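Local coordinates for protein glutathione S-transferase (Legionella pneumophila subsp. pneumophila str. Philadelphia 1, PDB 3NIV) that probably isomerises maleylacetoacetate with the help of glutathione, as a dimeric zeta-class member of the glutathione transferase superfamily, at residues A[16-21]-A[28-33]; A[64-69]-A[73-78]; A[140-145]-A[173-178]; A[169-174]-A[189-194]. All blocks are in the same frame, centred on the assembly; numbering follows the deposited sequence.

Contact 1: A[16-21]-A[28-33]; sequences RVRIAL and YEKIEV
L21 lies against the phenol ring of Y28. Its CD1 methyl sits over one ring face, 3.5 Å from the centroid and only 9° off the ring normal. This is a CH-pi contact placed almost over the middle of the ring. L21 CB also comes to 3.5 Å from Y28 CE2. One branch and the root of the side chain thus share one tyrosine. Y28 reaches this place with CG set between its backbone N and carbonyl carbon (chi1 64°), a position that turns the ring toward the helix. A second, looser touch is made from the strand itself. There the aliphatic part of R18 passes that of K30, with R18 CD 4.1 Å from K30 CD.

The two segments belong to the beta-alpha-beta unit of the thioredoxin-like domain. Strand 5-7 leads into helix 12-23, and the chain returns to strand 30-32, which lies parallel to strand 5-7. Y28 stands on the loop just before that strand.

The polar ends turn to other partners. The R18 chain bends at chi3 (-48°), and its guanidinium meets D7 in a salt bridge and the carbonyl of A207. K30 folds back at its last two torsions to E32, forming a salt bridge of 2.7 Å between K30 NZ and E32 OE2. The carboxylate uses its anti lone pair. E32 also lies close to D7, so the neighbouring arginine and lysine probably ease the repulsion between the two acids. The other branch of L21, CD2, packs on L76 of helix 69-79.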
loop_
_atom_site.group_PDB
_atom_site.type_symbol
_atom_site.label_atom_id
_atom_site.label_comp_id
_atom_site.label_asym_id
_atom_site.label_seq_id
_atom_site.Cartn_x
_atom_site.Cartn_y
_atom_site.Cartn_z
ATOM N N ARG A 16 -11.756 5.318 4.372
ATOM C CA ARG A 16 -11.634 3.856 4.423
ATOM C C ARG A 16 -11.816 3.320 5.830
ATOM O O ARG A 16 -12.624 2.423 6.074
ATOM C CB ARG A 16 -10.253 3.414 3.967
ATOM C CG ARG A 16 -9.860 3.891 2.619
ATOM C CD ARG A 16 -8.373 3.697 2.445
ATOM N NE ARG A 16 -7.949 4.302 1.196
ATOM C CZ ARG A 16 -6.685 4.445 0.840
ATOM N NH1 ARG A 16 -5.736 4.019 1.656
ATOM N NH2 ARG A 16 -6.383 5.010 -0.322
ATOM N N VAL A 17 -11.027 3.847 6.756
ATOM C CA VAL A 17 -11.123 3.395 8.126
ATOM C C VAL A 17 -12.538 3.547 8.655
ATOM O O VAL A 17 -13.068 2.631 9.260
ATOM C CB VAL A 17 -10.144 4.122 9.043
ATOM C CG1 VAL A 17 -10.261 3.573 10.453
ATOM C CG2 VAL A 17 -8.730 3.943 8.533
ATOM N N ARG A 18 -13.154 4.699 8.420
ATOM C CA ARG A 18 -14.510 4.929 8.915
ATOM C C ARG A 18 -15.504 3.890 8.409
ATOM O O ARG A 18 -16.291 3.363 9.196
ATOM C CB ARG A 18 -14.980 6.362 8.642
ATOM C CG ARG A 18 -14.263 7.398 9.520
ATOM C CD ARG A 18 -14.941 8.755 9.486
ATOM N NE ARG A 18 -15.227 9.173 8.122
ATOM C CZ ARG A 18 -14.432 9.946 7.391
ATOM N NH1 ARG A 18 -13.292 10.402 7.899
ATOM N NH2 ARG A 18 -14.787 10.277 6.153
ATOM N N ILE A 19 -15.452 3.576 7.113
ATOM C CA ILE A 19 -16.275 2.498 6.550
ATOM C C ILE A 19 -16.002 1.140 7.216
ATOM O O ILE A 19 -16.925 0.431 7.622
ATOM C CB ILE A 19 -16.037 2.322 5.036
ATOM C CG1 ILE A 19 -16.086 3.674 4.312
ATOM C CG2 ILE A 19 -17.023 1.291 4.460
ATOM C CD1 ILE A 19 -16.162 3.576 2.801
ATOM N N ALA A 20 -14.726 0.777 7.304
ATOM C CA ALA A 20 -14.334 -0.492 7.896
ATOM C C ALA A 20 -14.901 -0.641 9.301
ATOM O O ALA A 20 -15.375 -1.714 9.675
ATOM C CB ALA A 20 -12.824 -0.619 7.922
ATOM N N LEU A 21 -14.836 0.433 10.081
ATOM C CA LEU A 21 -15.310 0.378 11.457
ATOM C C LEU A 21 -16.820 0.158 11.524
ATOM O O LEU A 21 -17.322 -0.506 12.431
ATOM C CB LEU A 21 -14.899 1.638 12.228
ATOM C CG LEU A 21 -13.424 1.699 12.644
ATOM C CD1 LEU A 21 -13.003 3.083 13.145
ATOM C CD2 LEU A 21 -13.127 0.643 13.693
ATOM N N TYR A 28 -16.372 2.279 18.456
ATOM C CA TYR A 28 -15.191 3.102 18.646
ATOM C C TYR A 28 -15.559 4.514 19.033
ATOM O O TYR A 28 -16.692 4.792 19.409
ATOM C CB TYR A 28 -14.331 3.134 17.388
ATOM C CG TYR A 28 -14.990 3.768 16.178
ATOM C CD1 TYR A 28 -14.553 4.989 15.677
ATOM C CD2 TYR A 28 -16.033 3.131 15.526
ATOM C CE1 TYR A 28 -15.146 5.556 14.555
ATOM C CE2 TYR A 28 -16.630 3.685 14.414
ATOM C CZ TYR A 28 -16.186 4.894 13.929
ATOM O OH TYR A 28 -16.793 5.421 12.810
ATOM N N GLU A 29 -14.587 5.408 18.903
ATOM C CA GLU A 29 -14.710 6.761 19.410
ATOM C C GLU A 29 -13.847 7.714 18.591
ATOM O O GLU A 29 -12.620 7.580 18.549
ATOM C CB GLU A 29 -14.286 6.781 20.872
ATOM C CG GLU A 29 -13.937 8.142 21.404
ATOM C CD GLU A 29 -13.922 8.167 22.918
ATOM O OE1 GLU A 29 -13.686 7.098 23.532
ATOM O OE2 GLU A 29 -14.153 9.257 23.489
ATOM N N LYS A 30 -14.502 8.678 17.953
ATOM C CA LYS A 30 -13.869 9.545 16.966
ATOM C C LYS A 30 -13.276 10.806 17.593
ATOM O O LYS A 30 -13.788 11.327 18.578
ATOM C CB LYS A 30 -14.879 9.907 15.862
ATOM C CG LYS A 30 -14.252 10.445 14.570
ATOM C CD LYS A 30 -15.125 10.188 13.343
ATOM C CE LYS A 30 -16.491 10.843 13.496
ATOM N NZ LYS A 30 -16.387 12.271 13.958
ATOM N N ILE A 31 -12.179 11.276 17.016
ATOM C CA ILE A 31 -11.516 12.486 17.469
ATOM C C ILE A 31 -11.094 13.307 16.262
ATOM O O ILE A 31 -10.113 12.980 15.594
ATOM C CB ILE A 31 -10.274 12.177 18.316
ATOM C CG1 ILE A 31 -10.689 11.558 19.650
ATOM C CG2 ILE A 31 -9.455 13.447 18.542
ATOM C CD1 ILE A 31 -9.615 11.611 20.705
ATOM N N GLU A 32 -11.835 14.376 15.992
ATOM C CA GLU A 32 -11.612 15.168 14.787
ATOM C C GLU A 32 -10.510 16.192 14.954
ATOM O O GLU A 32 -10.578 17.051 15.829
ATOM C CB GLU A 32 -12.904 15.846 14.350
ATOM C CG GLU A 32 -13.981 14.865 13.991
ATOM C CD GLU A 32 -13.666 14.110 12.722
ATOM O OE1 GLU A 32 -12.805 14.576 11.938
ATOM O OE2 GLU A 32 -14.289 13.052 12.505
ATOM N N VAL A 33 -9.495 16.085 14.102
ATOM C CA VAL A 33 -8.356 16.988 14.106
ATOM C C VAL A 33 -8.095 17.528 12.705
ATOM O O VAL A 33 -8.801 17.180 11.764
ATOM C CB VAL A 33 -7.076 16.274 14.577
ATOM C CG1 VAL A 33 -7.327 15.499 15.860
ATOM C CG2 VAL A 33 -6.541 15.358 13.482
#

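Contact 2: A[64-69]-A[73-78]; sequences QILSQS and IDYLEE
The Y75 ring receives the CD2 methyl of L66 obliquely, near the root of the side chain and neither squarely over a face nor at an edge. L66 CD2 is 3.8 Å from Y75 CB and 4.0 Å from Y75 CG. The contact joins the last strand of the thioredoxin-like sheet, 64-67, to the helix that follows it, 69-79. The leucine and the tyrosine both have CG anti to the backbone N, and the two side chains meet between strand and helix, crossing obliquely.

Elsewhere Y75 rests on I61 of the adjoining strand 58-61, and A94 of the second subunit packs on both L66 and Y75. Q68 stands at the N-cap position of the helix, and its NE2 is hydrogen-bonded to D106 of the second subunit, which places the strand-to-helix turn at the dimer interface.

S69 opens the helix. Its hydroxyl is hydrogen-bonded to R16 of helix 12-23, while its carbonyl serves the first turn. I73 N donates to S69 O at 2.9 Å, with an N-H...O angle of 150° and the donor tilted 27° from the carbonyl plane. The I73 side chain meets the same carbonyl oxygen. CG1 lies beside the backbone N (chi1 -75°), which brings I73 CG1 to 3.2 Å from S69 O.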
loop_
_atom_site.group_PDB
_atom_site.type_symbol
_atom_site.label_atom_id
_atom_site.label_comp_id
_atom_site.label_asym_id
_atom_site.label_seq_id
_atom_site.Cartn_x
_atom_site.Cartn_y
_atom_site.Cartn_z
ATOM N N GLN A 64 -1.606 2.668 23.004
ATOM C CA GLN A 64 -0.824 2.219 21.851
ATOM C C GLN A 64 -1.376 2.741 20.520
ATOM O O GLN A 64 -2.525 2.477 20.165
ATOM C CB GLN A 64 -0.714 0.697 21.832
ATOM C CG GLN A 64 0.203 0.149 22.914
ATOM C CD GLN A 64 0.624 -1.285 22.651
ATOM O OE1 GLN A 64 -0.215 -2.192 22.565
ATOM N NE2 GLN A 64 1.931 -1.497 22.515
ATOM N N ILE A 65 -0.541 3.476 19.790
ATOM C CA ILE A 65 -0.967 4.126 18.560
ATOM C C ILE A 65 -0.517 3.388 17.306
ATOM O O ILE A 65 0.628 2.954 17.205
ATOM C CB ILE A 65 -0.485 5.590 18.488
ATOM C CG1 ILE A 65 -0.586 6.120 17.054
ATOM C CG2 ILE A 65 0.931 5.705 18.977
ATOM C CD1 ILE A 65 0.007 7.506 16.863
ATOM N N LEU A 66 -1.439 3.278 16.350
ATOM C CA LEU A 66 -1.216 2.553 15.107
ATOM C C LEU A 66 -1.658 3.361 13.877
ATOM O O LEU A 66 -2.794 3.825 13.803
ATOM C CB LEU A 66 -1.980 1.228 15.155
ATOM C CG LEU A 66 -1.974 0.351 13.904
ATOM C CD1 LEU A 66 -0.584 -0.223 13.660
ATOM C CD2 LEU A 66 -3.024 -0.764 14.023
ATOM N N SER A 67 -0.755 3.503 12.910
ATOM C CA SER A 67 -1.000 4.270 11.696
ATOM C C SER A 67 -1.169 3.373 10.481
ATOM O O SER A 67 -1.011 2.153 10.565
ATOM C CB SER A 67 0.177 5.201 11.417
ATOM O OG SER A 67 0.826 5.549 12.620
ATOM N N GLN A 68 -1.456 4.015 9.349
ATOM C CA GLN A 68 -1.600 3.366 8.051
ATOM C C GLN A 68 -2.938 2.655 7.933
ATOM O O GLN A 68 -3.162 1.610 8.545
ATOM C CB GLN A 68 -0.442 2.417 7.752
ATOM C CG GLN A 68 0.899 3.110 7.570
ATOM C CD GLN A 68 0.959 3.979 6.317
ATOM O OE1 GLN A 68 0.256 3.734 5.339
ATOM N NE2 GLN A 68 1.816 4.990 6.341
ATOM N N SER A 69 -3.816 3.230 7.121
ATOM C CA SER A 69 -5.189 2.756 6.983
ATOM C C SER A 69 -5.305 1.266 6.662
ATOM O O SER A 69 -6.140 0.578 7.248
ATOM C CB SER A 69 -5.959 3.609 5.960
ATOM O OG SER A 69 -5.324 3.613 4.691
ATOM N N ILE A 73 -6.868 -1.428 9.240
ATOM C CA ILE A 73 -7.996 -2.262 8.867
ATOM C C ILE A 73 -7.706 -3.738 9.140
ATOM O O ILE A 73 -8.554 -4.461 9.666
ATOM C CB ILE A 73 -8.399 -2.003 7.398
ATOM C CG1 ILE A 73 -9.135 -0.658 7.298
ATOM C CG2 ILE A 73 -9.245 -3.132 6.873
ATOM C CD1 ILE A 73 -9.173 -0.064 5.912
ATOM N N ASP A 74 -6.495 -4.170 8.805
ATOM C CA ASP A 74 -6.087 -5.552 9.028
ATOM C C ASP A 74 -6.081 -5.909 10.515
ATOM O O ASP A 74 -6.411 -7.034 10.895
ATOM C CB ASP A 74 -4.718 -5.814 8.393
ATOM C CG ASP A 74 -4.810 -6.119 6.897
ATOM O OD1 ASP A 74 -5.927 -6.376 6.389
ATOM O OD2 ASP A 74 -3.756 -6.118 6.223
ATOM N N TYR A 75 -5.718 -4.940 11.349
ATOM C CA TYR A 75 -5.794 -5.097 12.799
ATOM C C TYR A 75 -7.241 -5.350 13.224
ATOM O O TYR A 75 -7.541 -6.336 13.890
ATOM C CB TYR A 75 -5.221 -3.862 13.515
ATOM C CG TYR A 75 -5.333 -3.906 15.027
ATOM C CD1 TYR A 75 -4.357 -4.526 15.799
ATOM C CD2 TYR A 75 -6.408 -3.317 15.683
ATOM C CE1 TYR A 75 -4.461 -4.569 17.186
ATOM C CE2 TYR A 75 -6.516 -3.357 17.064
ATOM C CZ TYR A 75 -5.542 -3.983 17.807
ATOM O OH TYR A 75 -5.651 -4.023 19.178
ATOM N N LEU A 76 -8.138 -4.458 12.826
ATOM C CA LEU A 76 -9.546 -4.631 13.138
ATOM C C LEU A 76 -9.985 -6.016 12.703
ATOM O O LEU A 76 -10.533 -6.780 13.490
ATOM C CB LEU A 76 -10.388 -3.561 12.447
ATOM C CG LEU A 76 -9.995 -2.131 12.827
ATOM C CD1 LEU A 76 -10.765 -1.107 12.016
ATOM C CD2 LEU A 76 -10.184 -1.891 14.324
ATOM N N GLU A 77 -9.717 -6.335 11.446
ATOM C CA GLU A 77 -10.043 -7.631 10.872
ATOM C C GLU A 77 -9.545 -8.803 11.731
ATOM O O GLU A 77 -10.176 -9.856 11.781
ATOM C CB GLU A 77 -9.439 -7.721 9.471
ATOM C CG GLU A 77 -9.918 -8.898 8.651
ATOM C CD GLU A 77 -11.354 -8.741 8.145
ATOM O OE1 GLU A 77 -12.232 -8.273 8.905
ATOM O OE2 GLU A 77 -11.600 -9.118 6.979
ATOM N N GLU A 78 -8.420 -8.611 12.410
ATOM C CA GLU A 78 -7.817 -9.677 13.203
ATOM C C GLU A 78 -8.457 -9.819 14.586
ATOM O O GLU A 78 -8.760 -10.928 15.025
ATOM C CB GLU A 78 -6.295 -9.478 13.296
ATOM C CG GLU A 78 -5.622 -10.245 14.423
ATOM C CD GLU A 78 -4.437 -11.060 13.932
ATOM O OE1 GLU A 78 -4.257 -11.138 12.700
ATOM O OE2 GLU A 78 -3.705 -11.639 14.764
#

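Contact 3: A[140-145]-A[173-178]; sequences TGFDAF and PQVYNA
F142 has CG anti to its carbonyl carbon (chi1 -73°), and this sends the ring out toward helix 166-180. Q174 answers with CG anti to the backbone N and a bend at chi2, which presents its CG methylene to the far end of the ring. The contact lies in the all-helical C-terminal domain of the glutathione transferase fold. It joins helix 127-149 to helix 166-180. The short segments run roughly antiparallel, with 139° between their directions, and their axes stay 12.2 Å apart. The F142 ring bridges this distance.

The phenylalanine enters among three residues of one helix face. F142 CZ is 3.7 Å from Q174 CG and 4.0 Å from V175 CG2, both approached obliquely. The ring and the Q174 amide plane are 62° apart, so the two groups do not stack; the glutamine meets the ring through its aliphatic part.

No hydrogen bond crosses between the segments. All four touching residues are buried, and the fit rests on apolar contact alone. Neighbours complete the surroundings of the ring: M107 and M185 touch it, and the ring of Y188 meets it. I191 of helix 189-198 packs on both F142 and V175. One turn beyond Q174, the A178 methyl meets the ring at its edge and in its plane, with A178 CB 3.9 Å from F142 CE2.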
loop_
_atom_site.group_PDB
_atom_site.type_symbol
_atom_site.label_atom_id
_atom_site.label_comp_id
_atom_site.label_asym_id
_atom_site.label_seq_id
_atom_site.Cartn_x
_atom_site.Cartn_y
_atom_site.Cartn_z
ATOM N N THR A 140 -5.526 5.449 -15.096
ATOM C CA THR A 140 -4.684 4.273 -15.002
ATOM C C THR A 140 -5.196 3.309 -13.940
ATOM O O THR A 140 -5.281 2.108 -14.181
ATOM C CB THR A 140 -3.236 4.656 -14.694
ATOM O OG1 THR A 140 -2.763 5.531 -15.722
ATOM C CG2 THR A 140 -2.359 3.417 -14.676
ATOM N N GLY A 141 -5.537 3.854 -12.774
ATOM C CA GLY A 141 -6.038 3.074 -11.659
ATOM C C GLY A 141 -7.414 2.471 -11.870
ATOM O O GLY A 141 -7.671 1.332 -11.489
ATOM N N PHE A 142 -8.315 3.225 -12.482
ATOM C CA PHE A 142 -9.649 2.687 -12.729
ATOM C C PHE A 142 -9.657 1.683 -13.886
ATOM O O PHE A 142 -10.398 0.706 -13.853
ATOM C CB PHE A 142 -10.664 3.810 -12.927
ATOM C CG PHE A 142 -11.014 4.532 -11.656
ATOM C CD1 PHE A 142 -11.084 3.850 -10.456
ATOM C CD2 PHE A 142 -11.281 5.889 -11.659
ATOM C CE1 PHE A 142 -11.414 4.517 -9.270
ATOM C CE2 PHE A 142 -11.612 6.558 -10.477
ATOM C CZ PHE A 142 -11.678 5.870 -9.286
ATOM N N ASP A 143 -8.825 1.916 -14.895
ATOM C CA ASP A 143 -8.658 0.941 -15.958
ATOM C C ASP A 143 -8.301 -0.395 -15.318
ATOM O O ASP A 143 -8.967 -1.407 -15.543
ATOM C CB ASP A 143 -7.537 1.354 -16.913
ATOM C CG ASP A 143 -7.952 2.456 -17.872
ATOM O OD1 ASP A 143 -9.117 2.902 -17.808
ATOM O OD2 ASP A 143 -7.105 2.880 -18.697
ATOM N N ALA A 144 -7.245 -0.397 -14.508
ATOM C CA ALA A 144 -6.745 -1.647 -13.949
ATOM C C ALA A 144 -7.796 -2.276 -13.049
ATOM O O ALA A 144 -8.030 -3.481 -13.090
ATOM C CB ALA A 144 -5.447 -1.422 -13.193
ATOM N N PHE A 145 -8.445 -1.449 -12.245
ATOM C CA PHE A 145 -9.449 -1.948 -11.318
ATOM C C PHE A 145 -10.668 -2.571 -12.019
ATOM O O PHE A 145 -11.169 -3.611 -11.604
ATOM C CB PHE A 145 -9.887 -0.817 -10.399
ATOM C CG PHE A 145 -10.541 -1.278 -9.139
ATOM C CD1 PHE A 145 -11.872 -1.662 -9.134
ATOM C CD2 PHE A 145 -9.836 -1.309 -7.957
ATOM C CE1 PHE A 145 -12.481 -2.083 -7.965
ATOM C CE2 PHE A 145 -10.429 -1.723 -6.790
ATOM C CZ PHE A 145 -11.763 -2.109 -6.795
ATOM N N PRO A 173 -14.130 5.568 -1.398
ATOM C CA PRO A 173 -13.392 6.828 -1.205
ATOM C C PRO A 173 -12.641 7.292 -2.461
ATOM O O PRO A 173 -12.637 8.482 -2.760
ATOM C CB PRO A 173 -12.424 6.502 -0.063
ATOM C CG PRO A 173 -13.103 5.399 0.688
ATOM C CD PRO A 173 -13.796 4.569 -0.368
ATOM N N GLN A 174 -12.048 6.372 -3.208
ATOM C CA GLN A 174 -11.362 6.750 -4.439
ATOM C C GLN A 174 -12.292 7.388 -5.483
ATOM O O GLN A 174 -11.911 8.328 -6.170
ATOM C CB GLN A 174 -10.646 5.544 -5.050
ATOM C CG GLN A 174 -9.664 5.909 -6.153
ATOM C CD GLN A 174 -8.604 6.911 -5.698
ATOM O OE1 GLN A 174 -8.470 7.976 -6.285
ATOM N NE2 GLN A 174 -7.855 6.570 -4.647
ATOM N N VAL A 175 -13.506 6.857 -5.600
ATOM C CA VAL A 175 -14.476 7.336 -6.570
ATOM C C VAL A 175 -14.991 8.711 -6.131
ATOM O O VAL A 175 -15.216 9.596 -6.948
ATOM C CB VAL A 175 -15.635 6.333 -6.718
ATOM C CG1 VAL A 175 -16.776 6.916 -7.558
ATOM C CG2 VAL A 175 -15.124 5.038 -7.329
ATOM N N TYR A 176 -15.155 8.881 -4.828
ATOM C CA TYR A 176 -15.470 10.173 -4.250
ATOM C C TYR A 176 -14.467 11.245 -4.715
ATOM O O TYR A 176 -14.861 12.305 -5.210
ATOM C CB TYR A 176 -15.471 10.040 -2.731
ATOM C CG TYR A 176 -15.653 11.327 -1.959
ATOM C CD1 TYR A 176 -14.559 12.104 -1.609
ATOM C CD2 TYR A 176 -16.910 11.742 -1.543
ATOM C CE1 TYR A 176 -14.712 13.264 -0.897
ATOM C CE2 TYR A 176 -17.067 12.910 -0.824
ATOM C CZ TYR A 176 -15.963 13.661 -0.503
ATOM O OH TYR A 176 -16.091 14.823 0.218
ATOM N N ASN A 177 -13.174 10.959 -4.564
ATOM C CA ASN A 177 -12.119 11.848 -5.047
ATOM C C ASN A 177 -12.249 12.200 -6.519
ATOM O O ASN A 177 -12.007 13.336 -6.925
ATOM C CB ASN A 177 -10.752 11.207 -4.821
ATOM C CG ASN A 177 -10.265 11.371 -3.407
ATOM O OD1 ASN A 177 -10.860 12.106 -2.621
ATOM N ND2 ASN A 177 -9.176 10.690 -3.066
ATOM N N ALA A 178 -12.614 11.205 -7.320
ATOM C CA ALA A 178 -12.714 11.368 -8.763
ATOM C C ALA A 178 -13.797 12.391 -9.163
ATOM O O ALA A 178 -13.563 13.265 -10.003
ATOM C CB ALA A 178 -12.963 10.025 -9.421
#

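Contact 4: A[169-174]-A[189-194]; sequences VCLIPQ and PIINEI
L171 reaches across to I191 and I194 with a single methyl. It has CG anti to the backbone N (chi1 179°), and chi2 of 56° leaves CD2 as the branch that reaches the other helix. L171 CD2 is 4.1 Å from I194 CG2 and 4.2 Å from I191 CG1.

The two isoleucines share one pattern at chi1, with CG1 beside the backbone N and CG2 anti to it. Yet they offer different branches. I191 presents its CG1 methylene, and its side chain crosses that of L171 at a slant. I194, three residues on, presents CG2, and here the side chains meet at about a right angle. The leucine tip thus comes to both isoleucines on the same helix face.

The contact ties helix 166-180 to helix 189-198 in the C-terminal helical domain. F145 of helix 127-149 also packs on L171. E146 of that helix accepts bonds from the backbone N of I190 and I191, in the first turn of helix 189-198.

Only methyl and methylene groups meet between the segments. Their attraction is nondirectional; no hydrogen bond crosses here, and the E146 bonds nearby run to a third helix.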
loop_
_atom_site.group_PDB
_atom_site.type_symbol
_atom_site.label_atom_id
_atom_site.label_comp_id
_atom_site.label_asym_id
_atom_site.label_seq_id
_atom_site.Cartn_x
_atom_site.Cartn_y
_atom_site.Cartn_z
ATOM N N VAL A 169 -14.441 -1.216 0.283
ATOM C CA VAL A 169 -14.087 -0.248 1.298
ATOM C C VAL A 169 -13.083 0.773 0.756
ATOM O O VAL A 169 -13.162 1.954 1.087
ATOM C CB VAL A 169 -13.501 -0.925 2.539
ATOM C CG1 VAL A 169 -12.999 0.135 3.521
ATOM C CG2 VAL A 169 -14.531 -1.829 3.182
ATOM N N CYS A 170 -12.152 0.325 -0.082
ATOM C CA CYS A 170 -11.151 1.233 -0.643
ATOM C C CYS A 170 -11.633 1.937 -1.907
ATOM O O CYS A 170 -11.163 3.021 -2.234
ATOM C CB CYS A 170 -9.835 0.505 -0.917
ATOM S SG CYS A 170 -9.025 -0.083 0.577
ATOM N N LEU A 171 -12.576 1.316 -2.606
ATOM C CA LEU A 171 -13.067 1.843 -3.878
ATOM C C LEU A 171 -13.921 3.097 -3.713
ATOM O O LEU A 171 -13.735 4.085 -4.427
ATOM C CB LEU A 171 -13.872 0.778 -4.615
ATOM C CG LEU A 171 -14.472 1.220 -5.949
ATOM C CD1 LEU A 171 -13.379 1.748 -6.868
ATOM C CD2 LEU A 171 -15.237 0.076 -6.623
ATOM N N ILE A 172 -14.855 3.055 -2.771
ATOM C CA ILE A 172 -15.781 4.167 -2.588
ATOM C C ILE A 172 -15.070 5.509 -2.356
ATOM O O ILE A 172 -15.343 6.472 -3.055
ATOM C CB ILE A 172 -16.874 3.841 -1.527
ATOM C CG1 ILE A 172 -17.995 3.034 -2.173
ATOM C CG2 ILE A 172 -17.461 5.093 -0.922
ATOM C CD1 ILE A 172 -17.544 1.756 -2.871
ATOM N N PRO A 173 -14.130 5.568 -1.398
ATOM C CA PRO A 173 -13.392 6.828 -1.205
ATOM C C PRO A 173 -12.641 7.292 -2.461
ATOM O O PRO A 173 -12.637 8.482 -2.760
ATOM C CB PRO A 173 -12.424 6.502 -0.063
ATOM C CG PRO A 173 -13.103 5.399 0.688
ATOM C CD PRO A 173 -13.796 4.569 -0.368
ATOM N N GLN A 174 -12.048 6.372 -3.208
ATOM C CA GLN A 174 -11.362 6.750 -4.439
ATOM C C GLN A 174 -12.292 7.388 -5.483
ATOM O O GLN A 174 -11.911 8.328 -6.170
ATOM C CB GLN A 174 -10.646 5.544 -5.050
ATOM C CG GLN A 174 -9.664 5.909 -6.153
ATOM C CD GLN A 174 -8.604 6.911 -5.698
ATOM O OE1 GLN A 174 -8.470 7.976 -6.285
ATOM N NE2 GLN A 174 -7.855 6.570 -4.647
ATOM N N PRO A 189 -18.329 1.120 -15.941
ATOM C CA PRO A 189 -19.707 0.745 -15.601
ATOM C C PRO A 189 -19.820 -0.096 -14.327
ATOM O O PRO A 189 -20.659 0.202 -13.475
ATOM C CB PRO A 189 -20.152 -0.093 -16.804
ATOM C CG PRO A 189 -19.194 0.231 -17.894
ATOM C CD PRO A 189 -17.918 0.604 -17.259
ATOM N N ILE A 190 -18.995 -1.135 -14.202
ATOM C CA ILE A 190 -19.092 -2.019 -13.044
ATOM C C ILE A 190 -18.777 -1.240 -11.784
ATOM O O ILE A 190 -19.449 -1.382 -10.757
ATOM C CB ILE A 190 -18.137 -3.216 -13.129
ATOM C CG1 ILE A 190 -18.328 -3.986 -14.434
ATOM C CG2 ILE A 190 -18.337 -4.132 -11.931
ATOM C CD1 ILE A 190 -17.453 -5.237 -14.523
ATOM N N ILE A 191 -17.749 -0.407 -11.877
ATOM C CA ILE A 191 -17.365 0.451 -10.768
ATOM C C ILE A 191 -18.474 1.439 -10.425
ATOM O O ILE A 191 -18.833 1.615 -9.257
ATOM C CB ILE A 191 -16.070 1.222 -11.084
ATOM C CG1 ILE A 191 -14.856 0.341 -10.751
ATOM C CG2 ILE A 191 -16.036 2.526 -10.304
ATOM C CD1 ILE A 191 -13.538 0.794 -11.390
ATOM N N ASN A 192 -19.008 2.084 -11.454
ATOM C CA ASN A 192 -20.121 3.010 -11.276
ATOM C C ASN A 192 -21.313 2.342 -10.579
ATOM O O ASN A 192 -21.955 2.956 -9.728
ATOM C CB ASN A 192 -20.522 3.652 -12.615
ATOM C CG ASN A 192 -19.467 4.624 -13.126
ATOM O OD1 ASN A 192 -18.656 5.125 -12.345
ATOM N ND2 ASN A 192 -19.468 4.895 -14.430
ATOM N N GLU A 193 -21.581 1.080 -10.920
ATOM C CA GLU A 193 -22.655 0.320 -10.280
ATOM C C GLU A 193 -22.360 0.029 -8.821
ATOM O O GLU A 193 -23.231 0.215 -7.965
ATOM C CB GLU A 193 -22.872 -1.015 -10.982
ATOM C CG GLU A 193 -23.330 -0.921 -12.409
ATOM C CD GLU A 193 -23.258 -2.263 -13.113
ATOM O OE1 GLU A 193 -22.706 -3.223 -12.520
ATOM O OE2 GLU A 193 -23.750 -2.359 -14.260
ATOM N N ILE A 194 -21.146 -0.457 -8.549
ATOM C CA ILE A 194 -20.746 -0.832 -7.193
ATOM C C ILE A 194 -20.795 0.367 -6.268
ATOM O O ILE A 194 -21.344 0.297 -5.168
ATOM C CB ILE A 194 -19.300 -1.385 -7.159
ATOM C CG1 ILE A 194 -19.204 -2.697 -7.935
ATOM C CG2 ILE A 194 -18.843 -1.589 -5.729
ATOM C CD1 ILE A 194 -17.777 -3.181 -8.165
#

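In the fold
From the N terminus, contact 1 closes the short return from helix 12-23 to strand 30-32. Contact 2 closes a still shorter turn, from strand 64-67 into helix 69-79. The two follow in series on the same sheet and touch, with A20 against I73 and V17 against S69. Contacts 3 and 4 belong to the helical domain. Contact 3 spans a long link from helix 127-149 to helix 166-180. Contact 4 opens on the helix where contact 3 closes and goes on to helix 189-198; the two overlap there, sharing P173 and Q174. No contact nests inside another. P173 also packs on R16 and I19, so segment 16-21 joins the two domains.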